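Local coordinates for Lin2722 protein (Listeria innocua, PDB 3DS8) that is of unknown function but belongs to an alpha/beta hydrolase family, and so is probably a hydrolytic enzyme, at residues E173-A178 against A209-I214; L124-A129 against W237-F242; G51-D56 against S89-T94; N34-M39 against I61-F66. All blocks are in the same frame, centred on the assembly; numbering follows the deposited sequence.

Contact 1 (E173-A178 against A209-I214); sequences EVLAIA and AYIEDI
The carbonyl oxygen of I211 is gripped twice by the strand beside it: A176 N gives it a nearly straight hydrogen bond (2.9 Å, 166° at the hydrogen), and L175 CA adds a CA-H...O contact to I211 O at 3.3 Å. D213 O is held in the same way by A178 N and I177 CA. Of the five backbone bonds, the one from V174 N to A209 O (2.9 Å) departs from the rest, its donor standing well above the carbonyl plane. Segments 173-178 and 209-214 are neighbouring parallel strands of the central alpha/beta hydrolase sheet, joined in a beta-alpha-beta unit through helix 193-196. One face of the pair carries Y210. Its CG lies opposite the backbone N across CA-CB (chi1 174°), which lays the ring along the strand, with V174 CG1 at its edge, 3.8 Å from Y210 CD1, and A176 CB 3.9 Å from Y210 OH. That hydroxyl donates to E212 OE2 at 2.6 Å, using the anti lone pair of the carboxylate, while E212 OE1 forms a salt bridge with R200. On the other face, packed under helix 229-240, L175 CD1 reaches I211 CG2 at 3.8 Å. Farther along, D213 lies beside I177, both pointing the same way, with D213 OD2 3.8 Å from I177 CG2 and hydrogen-bonded to Q215.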
# COMPACT_ATOMS: atom_id res chain seq x y z
N GLU A 173 -3.51 5.01 8.89
CA GLU A 173 -3.17 3.75 9.57
C GLU A 173 -2.40 2.91 8.55
O GLU A 173 -2.86 2.70 7.44
CB GLU A 173 -4.44 3.00 10.02
CG GLU A 173 -5.27 3.78 11.01
CD GLU A 173 -6.54 3.08 11.44
OE1 GLU A 173 -6.87 2.07 10.81
OE2 GLU A 173 -7.17 3.50 12.48
N VAL A 174 -1.21 2.49 8.93
CA VAL A 174 -0.26 1.88 8.00
C VAL A 174 0.10 0.49 8.46
O VAL A 174 0.45 0.29 9.63
CB VAL A 174 1.01 2.75 7.84
CG1 VAL A 174 2.02 2.03 6.98
CG2 VAL A 174 0.68 4.11 7.26
N LEU A 175 0.03 -0.47 7.54
CA LEU A 175 0.49 -1.83 7.77
C LEU A 175 1.56 -2.12 6.74
O LEU A 175 1.32 -2.02 5.51
CB LEU A 175 -0.66 -2.85 7.60
CG LEU A 175 -0.26 -4.32 7.55
CD1 LEU A 175 0.40 -4.74 8.86
CD2 LEU A 175 -1.56 -5.19 7.23
N ALA A 176 2.76 -2.45 7.22
CA ALA A 176 3.87 -2.82 6.36
C ALA A 176 4.12 -4.32 6.50
O ALA A 176 4.49 -4.83 7.57
CB ALA A 176 5.17 -2.04 6.72
N ILE A 177 3.89 -5.01 5.40
CA ILE A 177 4.15 -6.42 5.27
C ILE A 177 5.44 -6.69 4.55
O ILE A 177 5.70 -6.10 3.45
CB ILE A 177 2.97 -7.10 4.54
CG1 ILE A 177 1.72 -7.11 5.43
CG2 ILE A 177 3.36 -8.53 4.08
CD1 ILE A 177 0.46 -7.61 4.72
N ALA A 178 6.31 -7.48 5.16
CA ALA A 178 7.62 -7.75 4.60
C ALA A 178 7.89 -9.23 4.56
O ALA A 178 7.46 -9.97 5.45
CB ALA A 178 8.71 -7.06 5.40
N ALA A 209 -1.65 4.85 13.31
CA ALA A 209 -1.26 3.48 13.55
C ALA A 209 -0.18 3.09 12.58
O ALA A 209 -0.18 3.48 11.41
CB ALA A 209 -2.46 2.54 13.40
N TYR A 210 0.77 2.31 13.07
CA TYR A 210 1.79 1.74 12.24
C TYR A 210 2.07 0.35 12.76
O TYR A 210 2.46 0.22 13.90
CB TYR A 210 3.10 2.55 12.28
CG TYR A 210 4.20 1.86 11.53
CD1 TYR A 210 4.15 1.71 10.15
CD2 TYR A 210 5.30 1.29 12.22
CE1 TYR A 210 5.15 1.00 9.46
CE2 TYR A 210 6.33 0.64 11.52
CZ TYR A 210 6.23 0.50 10.12
OH TYR A 210 7.25 -0.15 9.43
N ILE A 211 1.84 -0.66 11.93
CA ILE A 211 2.00 -2.06 12.29
C ILE A 211 2.89 -2.76 11.27
O ILE A 211 2.73 -2.55 10.07
CB ILE A 211 0.62 -2.76 12.34
CG1 ILE A 211 -0.32 -2.03 13.33
CG2 ILE A 211 0.78 -4.25 12.65
CD1 ILE A 211 -1.66 -2.77 13.60
N GLU A 212 3.85 -3.56 11.75
CA GLU A 212 4.70 -4.36 10.87
C GLU A 212 4.31 -5.83 10.97
O GLU A 212 3.93 -6.32 12.08
CB GLU A 212 6.17 -4.21 11.32
CG GLU A 212 6.68 -2.78 11.16
CD GLU A 212 8.12 -2.58 11.55
OE1 GLU A 212 8.67 -3.41 12.29
OE2 GLU A 212 8.71 -1.57 11.09
N ASP A 213 4.49 -6.59 9.89
CA ASP A 213 4.28 -8.05 9.91
C ASP A 213 5.33 -8.65 8.99
O ASP A 213 5.40 -8.27 7.83
CB ASP A 213 2.88 -8.40 9.34
CG ASP A 213 2.76 -9.90 8.75
OD1 ASP A 213 2.51 -10.73 9.61
OD2 ASP A 213 2.89 -10.22 7.46
N ILE A 214 6.20 -9.48 9.53
CA ILE A 214 7.23 -10.16 8.72
C ILE A 214 6.83 -11.60 8.50
O ILE A 214 6.47 -12.30 9.46
CB ILE A 214 8.59 -10.15 9.41
CG1 ILE A 214 9.06 -8.72 9.67
CG2 ILE A 214 9.64 -10.93 8.55
CD1 ILE A 214 10.34 -8.66 10.48

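Contact 2 (L124-A129 against W237-F242); sequences LRKLVA and WFLEKF. With SO4 (sulfate ion), chain F.
K126 and V128, two residues of strand 123-130 whose CB atoms face the same way, meet the last turn of helix 229-240 where it packs on the central sheet of the alpha/beta hydrolase fold. F238 reaches from the helix to the strand. Its CG takes the position opposite the backbone N (chi1 -166°), bringing the ring to the strand, and V128 and F238 run past one another in opposite directions until V128 CG2 lies 3.6 Å from F238 CD2. The neighbouring ring atom, F238 CE2, rests 3.9 Å from K126 CB. From there the lysine chain runs extended past the helix end, K126 CD passing L239 CD2 at 4.1 Å, and only the last torsion bends (chi4 -78°). This turns the ammonium onto one carbonyl of the last helical turn and one of the loop that follows: K126 NZ donates to F238 O (2.8 Å), nearly head-on to that carbonyl, and to F242 O (3.0 Å), tilted from its plane. The same nitrogen forms a salt bridge with E173 on strand 173-180, so it gathers several acceptors in a buried place. W237 O accepts from both K241 N and F242 N, fixing the turn that presents F242 O to the lysine. A sulfate, probably from the crystallisation liquor, also binds here: its O3 lies over one face of the R125 guanidinium and accepts from K126 NZ at 3.2 Å.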
# COMPACT_ATOMS: atom_id res chain seq x y z
N LEU A 124 -6.60 9.16 2.03
CA LEU A 124 -6.20 7.77 2.34
C LEU A 124 -6.32 7.57 3.85
O LEU A 124 -5.87 8.39 4.64
CB LEU A 124 -4.76 7.51 1.90
CG LEU A 124 -4.26 6.10 1.81
CD1 LEU A 124 -5.10 5.24 0.85
CD2 LEU A 124 -2.77 6.17 1.35
N ARG A 125 -6.99 6.51 4.24
CA ARG A 125 -7.21 6.17 5.62
C ARG A 125 -6.28 5.00 6.02
O ARG A 125 -5.33 5.19 6.77
CB ARG A 125 -8.68 5.85 5.86
CG ARG A 125 -8.98 5.50 7.32
CD ARG A 125 -10.39 5.01 7.54
NE ARG A 125 -10.68 3.73 6.91
CZ ARG A 125 -11.71 2.97 7.25
NH1 ARG A 125 -12.56 3.35 8.20
NH2 ARG A 125 -11.89 1.82 6.65
N LYS A 126 -6.56 3.81 5.53
CA LYS A 126 -5.69 2.64 5.78
C LYS A 126 -4.80 2.43 4.57
O LYS A 126 -5.29 2.50 3.44
CB LYS A 126 -6.49 1.40 6.03
CG LYS A 126 -7.34 1.48 7.31
CD LYS A 126 -8.28 0.33 7.38
CE LYS A 126 -9.16 0.36 8.57
NZ LYS A 126 -8.54 -0.06 9.83
N LEU A 127 -3.53 2.17 4.80
CA LEU A 127 -2.53 1.96 3.76
C LEU A 127 -1.80 0.66 4.09
O LEU A 127 -1.14 0.56 5.11
CB LEU A 127 -1.50 3.09 3.73
CG LEU A 127 -0.52 3.23 2.57
CD1 LEU A 127 0.25 4.59 2.73
CD2 LEU A 127 0.42 2.01 2.45
N VAL A 128 -1.98 -0.35 3.24
CA VAL A 128 -1.24 -1.61 3.34
C VAL A 128 -0.20 -1.70 2.23
O VAL A 128 -0.50 -1.57 1.01
CB VAL A 128 -2.19 -2.84 3.27
CG1 VAL A 128 -1.38 -4.17 3.41
CG2 VAL A 128 -3.29 -2.79 4.34
N ALA A 129 1.07 -1.83 2.64
CA ALA A 129 2.20 -1.92 1.71
C ALA A 129 2.82 -3.31 1.82
O ALA A 129 3.24 -3.69 2.91
CB ALA A 129 3.24 -0.82 2.03
N TRP A 237 -7.67 -8.49 8.19
CA TRP A 237 -7.71 -8.05 9.58
C TRP A 237 -7.55 -6.55 9.69
O TRP A 237 -8.30 -5.90 10.40
CB TRP A 237 -6.63 -8.75 10.41
CG TRP A 237 -6.47 -8.15 11.77
CD1 TRP A 237 -7.24 -8.39 12.84
CD2 TRP A 237 -5.48 -7.23 12.17
NE1 TRP A 237 -6.81 -7.64 13.91
CE2 TRP A 237 -5.72 -6.93 13.53
CE3 TRP A 237 -4.40 -6.63 11.53
CZ2 TRP A 237 -4.95 -6.04 14.23
CZ3 TRP A 237 -3.63 -5.76 12.25
CH2 TRP A 237 -3.91 -5.50 13.59
N PHE A 238 -6.56 -5.99 8.99
CA PHE A 238 -6.30 -4.56 9.10
C PHE A 238 -7.44 -3.74 8.51
O PHE A 238 -7.87 -2.72 9.08
CB PHE A 238 -5.00 -4.25 8.37
CG PHE A 238 -4.44 -2.91 8.66
CD1 PHE A 238 -3.96 -2.61 9.94
CD2 PHE A 238 -4.35 -1.95 7.66
CE1 PHE A 238 -3.33 -1.37 10.18
CE2 PHE A 238 -3.75 -0.73 7.89
CZ PHE A 238 -3.24 -0.44 9.14
N LEU A 239 -8.01 -4.22 7.41
CA LEU A 239 -9.08 -3.49 6.72
C LEU A 239 -10.42 -3.62 7.40
O LEU A 239 -11.21 -2.68 7.35
CB LEU A 239 -9.21 -3.93 5.25
CG LEU A 239 -8.06 -3.66 4.28
CD1 LEU A 239 -8.34 -4.36 2.91
CD2 LEU A 239 -7.82 -2.14 4.12
N GLU A 240 -10.70 -4.76 8.02
CA GLU A 240 -12.05 -5.03 8.47
C GLU A 240 -12.21 -5.20 9.97
O GLU A 240 -13.32 -5.10 10.43
CB GLU A 240 -12.61 -6.25 7.73
CG GLU A 240 -12.71 -6.04 6.21
CD GLU A 240 -13.54 -4.85 5.78
OE1 GLU A 240 -14.51 -4.53 6.47
OE2 GLU A 240 -13.19 -4.26 4.72
N LYS A 241 -11.14 -5.48 10.69
CA LYS A 241 -11.22 -5.81 12.14
C LYS A 241 -10.47 -4.81 13.00
O LYS A 241 -10.97 -4.43 14.08
CB LYS A 241 -10.68 -7.22 12.39
CG LYS A 241 -11.48 -8.30 11.70
CD LYS A 241 -12.90 -8.30 12.17
CE LYS A 241 -13.68 -9.52 11.73
NZ LYS A 241 -14.93 -9.64 12.49
N PHE A 242 -9.31 -4.36 12.53
CA PHE A 242 -8.50 -3.42 13.28
C PHE A 242 -9.18 -2.06 13.36
O PHE A 242 -9.51 -1.45 12.34
CB PHE A 242 -7.11 -3.28 12.65
CG PHE A 242 -6.25 -2.24 13.35
CD1 PHE A 242 -5.80 -2.47 14.62
CD2 PHE A 242 -5.94 -1.04 12.73
CE1 PHE A 242 -5.02 -1.52 15.29
CE2 PHE A 242 -5.16 -0.07 13.40
CZ PHE A 242 -4.70 -0.33 14.67
S SO4 F . -10.29 2.95 11.97
O1 SO4 F . -11.46 3.70 12.45
O2 SO4 F . -9.40 2.78 13.16
O3 SO4 F . -10.69 1.65 11.38
O4 SO4 F . -9.66 3.66 10.82

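Contact 3 (G51-D56 against S89-T94); sequences GKLTKD and SRYGFT
L53 N points at the hydroxyl of Y91 and donates to it in a nearly straight bond, 3.0 Å from L53 N to Y91 OH (168° at the hydrogen). The leucine side chain crosses the tyrosine at about a right angle, with L53 CG over one face of the ring and L53 CB 3.8 Å from Y91 CE1. Its far end passes on to the next aromatic, L53 CD1 meeting the edge of the F93 ring 3.7 Å from F93 CZ. R90, extended from CG to NE, lays one face of its guanidinium against Y91, Y91 CZ offset toward the rim, and donates from NH1 to G51 O (3.2 Å), the oxygen lying near the guanidinium plane. The next shell holds these groups in place. R90 CG covers the Y91 face turned from L53, and Y91 CB lies 3.5 Å above the plane of the F93 ring, so leucine, tyrosine and phenylalanine interlock. The K52 ammonium is near the like-charged R90 NH2, and a water accepting from K52 NZ and donating to R90 O (2.8 Å) links the two residues. L37 of strand 36-42 packs against L53, R90 and Y91. Here the loop after the edge strand 46-50 closes over the helix-to-strand turn from 73-91 to 95-101, the strand leading to the probable nucleophile elbow of this alpha/beta hydrolase fold.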
# COMPACT_ATOMS: atom_id res chain seq x y z
N GLY A 51 -17.36 -0.84 -14.98
CA GLY A 51 -18.27 -1.20 -13.91
C GLY A 51 -18.93 0.04 -13.33
O GLY A 51 -18.60 1.17 -13.69
N LYS A 52 -19.86 -0.17 -12.43
CA LYS A 52 -20.59 0.91 -11.80
C LYS A 52 -20.84 0.47 -10.38
O LYS A 52 -21.33 -0.64 -10.17
CB LYS A 52 -21.93 1.11 -12.50
CG LYS A 52 -22.87 2.14 -11.83
CD LYS A 52 -22.34 3.53 -12.07
CE LYS A 52 -23.03 4.64 -11.26
NZ LYS A 52 -22.81 5.97 -11.91
N LEU A 53 -20.59 1.34 -9.41
CA LEU A 53 -20.91 1.03 -8.01
C LEU A 53 -22.30 1.54 -7.71
O LEU A 53 -22.68 2.64 -8.16
CB LEU A 53 -19.88 1.67 -7.08
CG LEU A 53 -18.45 1.26 -7.36
CD1 LEU A 53 -17.45 2.07 -6.50
CD2 LEU A 53 -18.28 -0.25 -7.14
N THR A 54 -23.09 0.72 -7.00
CA THR A 54 -24.47 1.05 -6.66
C THR A 54 -24.54 1.67 -5.28
O THR A 54 -23.53 1.74 -4.55
CB THR A 54 -25.40 -0.18 -6.66
OG1 THR A 54 -25.17 -0.98 -5.49
CG2 THR A 54 -25.20 -1.03 -7.90
N LYS A 55 -25.75 2.13 -4.95
CA LYS A 55 -26.06 2.66 -3.62
C LYS A 55 -25.91 1.60 -2.53
O LYS A 55 -25.70 1.94 -1.36
CB LYS A 55 -27.49 3.24 -3.57
CG LYS A 55 -28.60 2.27 -3.96
CD LYS A 55 -29.97 2.96 -3.97
CE LYS A 55 -31.09 1.95 -4.15
NZ LYS A 55 -32.43 2.63 -4.17
N ASP A 56 -26.03 0.32 -2.90
CA ASP A 56 -25.87 -0.75 -1.94
C ASP A 56 -24.42 -1.26 -1.83
O ASP A 56 -24.19 -2.31 -1.19
CB ASP A 56 -26.77 -1.93 -2.27
CG ASP A 56 -28.23 -1.57 -2.20
OD1 ASP A 56 -28.68 -1.05 -1.15
OD2 ASP A 56 -28.90 -1.81 -3.20
N SER A 89 -15.19 12.74 -8.10
CA SER A 89 -16.19 13.48 -8.86
C SER A 89 -17.41 12.64 -9.16
O SER A 89 -18.55 13.12 -9.00
CB SER A 89 -15.61 14.02 -10.15
OG SER A 89 -16.57 14.85 -10.77
N ARG A 90 -17.19 11.41 -9.61
CA ARG A 90 -18.28 10.47 -9.93
C ARG A 90 -19.06 10.00 -8.71
O ARG A 90 -20.29 9.98 -8.76
CB ARG A 90 -17.72 9.24 -10.70
CG ARG A 90 -18.76 8.21 -11.11
CD ARG A 90 -18.17 7.03 -11.91
NE ARG A 90 -19.25 6.29 -12.58
CZ ARG A 90 -19.19 5.05 -13.08
NH1 ARG A 90 -18.11 4.29 -12.98
NH2 ARG A 90 -20.26 4.57 -13.69
N TYR A 91 -18.38 9.60 -7.64
CA TYR A 91 -19.03 8.95 -6.51
C TYR A 91 -18.98 9.69 -5.18
O TYR A 91 -19.67 9.27 -4.24
CB TYR A 91 -18.45 7.55 -6.28
CG TYR A 91 -18.70 6.58 -7.41
CD1 TYR A 91 -19.95 6.05 -7.63
CD2 TYR A 91 -17.66 6.20 -8.26
CE1 TYR A 91 -20.19 5.16 -8.66
CE2 TYR A 91 -17.89 5.29 -9.28
CZ TYR A 91 -19.15 4.78 -9.47
OH TYR A 91 -19.38 3.88 -10.49
N GLY A 92 -18.12 10.68 -5.03
CA GLY A 92 -18.11 11.50 -3.81
C GLY A 92 -17.35 11.00 -2.58
O GLY A 92 -17.35 11.69 -1.55
N PHE A 93 -16.64 9.87 -2.69
CA PHE A 93 -15.94 9.25 -1.57
C PHE A 93 -15.00 10.24 -0.93
O PHE A 93 -14.11 10.76 -1.59
CB PHE A 93 -15.09 8.06 -2.03
CG PHE A 93 -15.83 6.97 -2.77
CD1 PHE A 93 -16.96 6.37 -2.23
CD2 PHE A 93 -15.39 6.54 -4.01
CE1 PHE A 93 -17.62 5.34 -2.91
CE2 PHE A 93 -16.04 5.51 -4.70
CZ PHE A 93 -17.18 4.93 -4.15
N THR A 94 -15.13 10.47 0.37
CA THR A 94 -14.21 11.40 1.02
C THR A 94 -12.96 10.72 1.58
O THR A 94 -11.96 11.39 1.81
CB THR A 94 -14.91 12.16 2.13
OG1 THR A 94 -15.47 11.22 3.03
CG2 THR A 94 -16.03 13.03 1.55
O HOH W 1 -22.30 8.40 -9.88

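Contact 4 (N34-M39 against I61-F66); sequences NEALTM and IIKFGF. With SO4 (sulfate ion), chain D.
I62 CG1 stands anti to the carbonyl carbon (chi1 -48°) and the chain bends at chi2 (-61°), which brings CD1 to L37, whose own chain stands fully extended. The two lie side by side, I62 CD1 3.9 Å from L37 CB, while the other branch, I62 CG2, meets the selenomethionine M39 at its CG (4.0 Å). F64 has CG opposite its backbone N (chi1 -159°), and this lays the ring against M39: F64 CD1 is 3.9 Å from M39 CB, and M39 O sits over one ring face, offset toward the rim. That oxygen is held from the next strand by G65 N at 2.9 Å and by a CA-H...O contact from F64. Helix 73-91 covers this face, packing against L37, M39 and F64. On the other face A36 CB touches I61 CB at 4.1 Å, and the T38 and K63 side chains cross at a slant, T38 OG1 3.8 Å from K63 CB. The lysine then runs straight out to a salt bridge with D20, and helix 20-30 covers A36, I61 and K63. Backbone bonds pass between the strands in alternating directions, from I61 N to E35 O (2.9 Å) through L37 N to I61 O (2.8 Å). Before the strand, N34 ND2 donates to D56 O and to O4 of a sulfate probably drawn from the crystallisation liquor. Strands 36-42 and 61-66 are parallel neighbours, and 46-50 runs antiparallel along the outer side of 36-42, so the pair lies near one edge of the helix-covered sheet of an alpha/beta hydrolase.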
# COMPACT_ATOMS: atom_id res chain seq x y z
N ASN A 34 -18.73 -6.18 -1.55
CA ASN A 34 -19.76 -6.82 -2.40
C ASN A 34 -19.81 -6.30 -3.85
O ASN A 34 -20.63 -6.79 -4.67
CB ASN A 34 -21.12 -6.79 -1.74
CG ASN A 34 -21.73 -5.42 -1.67
OD1 ASN A 34 -21.12 -4.44 -2.08
ND2 ASN A 34 -22.95 -5.35 -1.13
N GLU A 35 -18.98 -5.32 -4.16
CA GLU A 35 -18.94 -4.77 -5.52
C GLU A 35 -17.52 -4.31 -5.86
O GLU A 35 -16.73 -3.99 -4.96
CB GLU A 35 -19.88 -3.57 -5.70
CG GLU A 35 -21.35 -3.83 -5.43
CD GLU A 35 -22.23 -2.59 -5.67
OE1 GLU A 35 -21.86 -1.72 -6.46
OE2 GLU A 35 -23.34 -2.53 -5.09
N ALA A 36 -17.22 -4.30 -7.16
CA ALA A 36 -15.91 -3.85 -7.62
C ALA A 36 -16.03 -3.07 -8.93
O ALA A 36 -16.98 -3.25 -9.69
CB ALA A 36 -14.95 -4.99 -7.83
N LEU A 37 -15.06 -2.21 -9.13
CA LEU A 37 -14.88 -1.41 -10.33
C LEU A 37 -13.41 -1.60 -10.77
O LEU A 37 -12.53 -1.78 -9.92
CB LEU A 37 -15.18 0.04 -9.94
CG LEU A 37 -15.14 1.18 -10.91
CD1 LEU A 37 -15.80 2.43 -10.29
CD2 LEU A 37 -13.75 1.39 -11.21
N THR A 38 -13.14 -1.63 -12.08
CA THR A 38 -11.76 -1.60 -12.57
C THR A 38 -11.49 -0.23 -13.16
O THR A 38 -12.30 0.29 -13.91
CB THR A 38 -11.48 -2.74 -13.58
OG1 THR A 38 -11.55 -4.00 -12.89
CG2 THR A 38 -10.09 -2.59 -14.25
N MSE A 39 -10.35 0.38 -12.79
CA MSE A 39 -9.98 1.68 -13.32
C MSE A 39 -8.58 1.58 -13.83
O MSE A 39 -7.73 1.02 -13.17
CB MSE A 39 -9.96 2.77 -12.27
CG MSE A 39 -11.25 3.25 -11.79
SE MSE A 39 -10.91 4.90 -10.72
CE MSE A 39 -10.53 6.16 -12.08
N ILE A 61 -14.45 -2.41 -4.00
CA ILE A 61 -13.07 -2.57 -4.42
C ILE A 61 -12.82 -1.85 -5.76
O ILE A 61 -13.57 -1.98 -6.74
CB ILE A 61 -12.72 -4.07 -4.49
CG1 ILE A 61 -12.73 -4.66 -3.07
CG2 ILE A 61 -11.34 -4.30 -5.19
CD1 ILE A 61 -12.57 -6.16 -3.07
N ILE A 62 -11.75 -1.07 -5.78
CA ILE A 62 -11.27 -0.43 -7.00
C ILE A 62 -9.98 -1.13 -7.45
O ILE A 62 -8.90 -0.96 -6.86
CB ILE A 62 -11.03 1.08 -6.81
CG1 ILE A 62 -12.24 1.75 -6.11
CG2 ILE A 62 -10.61 1.74 -8.18
CD1 ILE A 62 -13.58 1.69 -6.81
N LYS A 63 -10.11 -1.96 -8.46
CA LYS A 63 -8.97 -2.66 -9.02
C LYS A 63 -8.28 -1.70 -9.97
O LYS A 63 -8.80 -1.37 -11.03
CB LYS A 63 -9.42 -3.93 -9.75
CG LYS A 63 -10.15 -4.89 -8.84
CD LYS A 63 -10.47 -6.22 -9.54
CE LYS A 63 -11.21 -7.15 -8.63
NZ LYS A 63 -11.60 -8.40 -9.35
N PHE A 64 -7.09 -1.28 -9.60
CA PHE A 64 -6.44 -0.19 -10.33
C PHE A 64 -5.30 -0.69 -11.23
O PHE A 64 -4.52 -1.55 -10.82
CB PHE A 64 -5.92 0.86 -9.35
CG PHE A 64 -5.71 2.18 -9.98
CD1 PHE A 64 -6.75 3.08 -10.07
CD2 PHE A 64 -4.48 2.51 -10.51
CE1 PHE A 64 -6.59 4.30 -10.68
CE2 PHE A 64 -4.29 3.75 -11.12
CZ PHE A 64 -5.35 4.64 -11.22
N GLY A 65 -5.17 -0.11 -12.42
CA GLY A 65 -4.09 -0.49 -13.29
C GLY A 65 -3.40 0.72 -13.89
O GLY A 65 -4.06 1.60 -14.39
N PHE A 66 -2.08 0.73 -13.87
CA PHE A 66 -1.28 1.70 -14.63
C PHE A 66 -0.81 1.08 -15.95
O PHE A 66 -0.06 0.09 -15.94
CB PHE A 66 -0.05 2.09 -13.83
CG PHE A 66 -0.34 2.85 -12.58
CD1 PHE A 66 -0.66 4.18 -12.64
CD2 PHE A 66 -0.32 2.22 -11.34
CE1 PHE A 66 -0.93 4.91 -11.48
CE2 PHE A 66 -0.64 2.92 -10.18
CZ PHE A 66 -0.91 4.30 -10.26
S SO4 D . -24.01 -8.03 0.28
O1 SO4 D . -23.49 -6.74 0.71
O2 SO4 D . -23.08 -9.08 0.76
O3 SO4 D . -25.34 -8.18 0.85
O4 SO4 D . -24.12 -8.10 -1.17

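How the contacts relate
The contacts form two touching pairs within one alpha/beta hydrolase fold. Contacts 3 and 4, centres about 12 Å apart, interleave along the chain near the sheet edge made by strand 46-50; D56 O probably accepts from N34 ND2, and T54 lies very close to E35, probably hydrogen-bonded. Contacts 1 and 2, centres about 9 Å apart, come later, contact 1 nested within the loop closed by contact 2. They meet where strands 123-130 and 173-180 are neighbours, and helix 229-240, which follows strand 209-216, packs on both. Contacts 1 and 3 lie about 28 Å apart, centre to centre. Strand 95-101, following segment 89-94, lies beside strand 123-130 and leads to S102, whose setting is consistent with a nucleophile elbow.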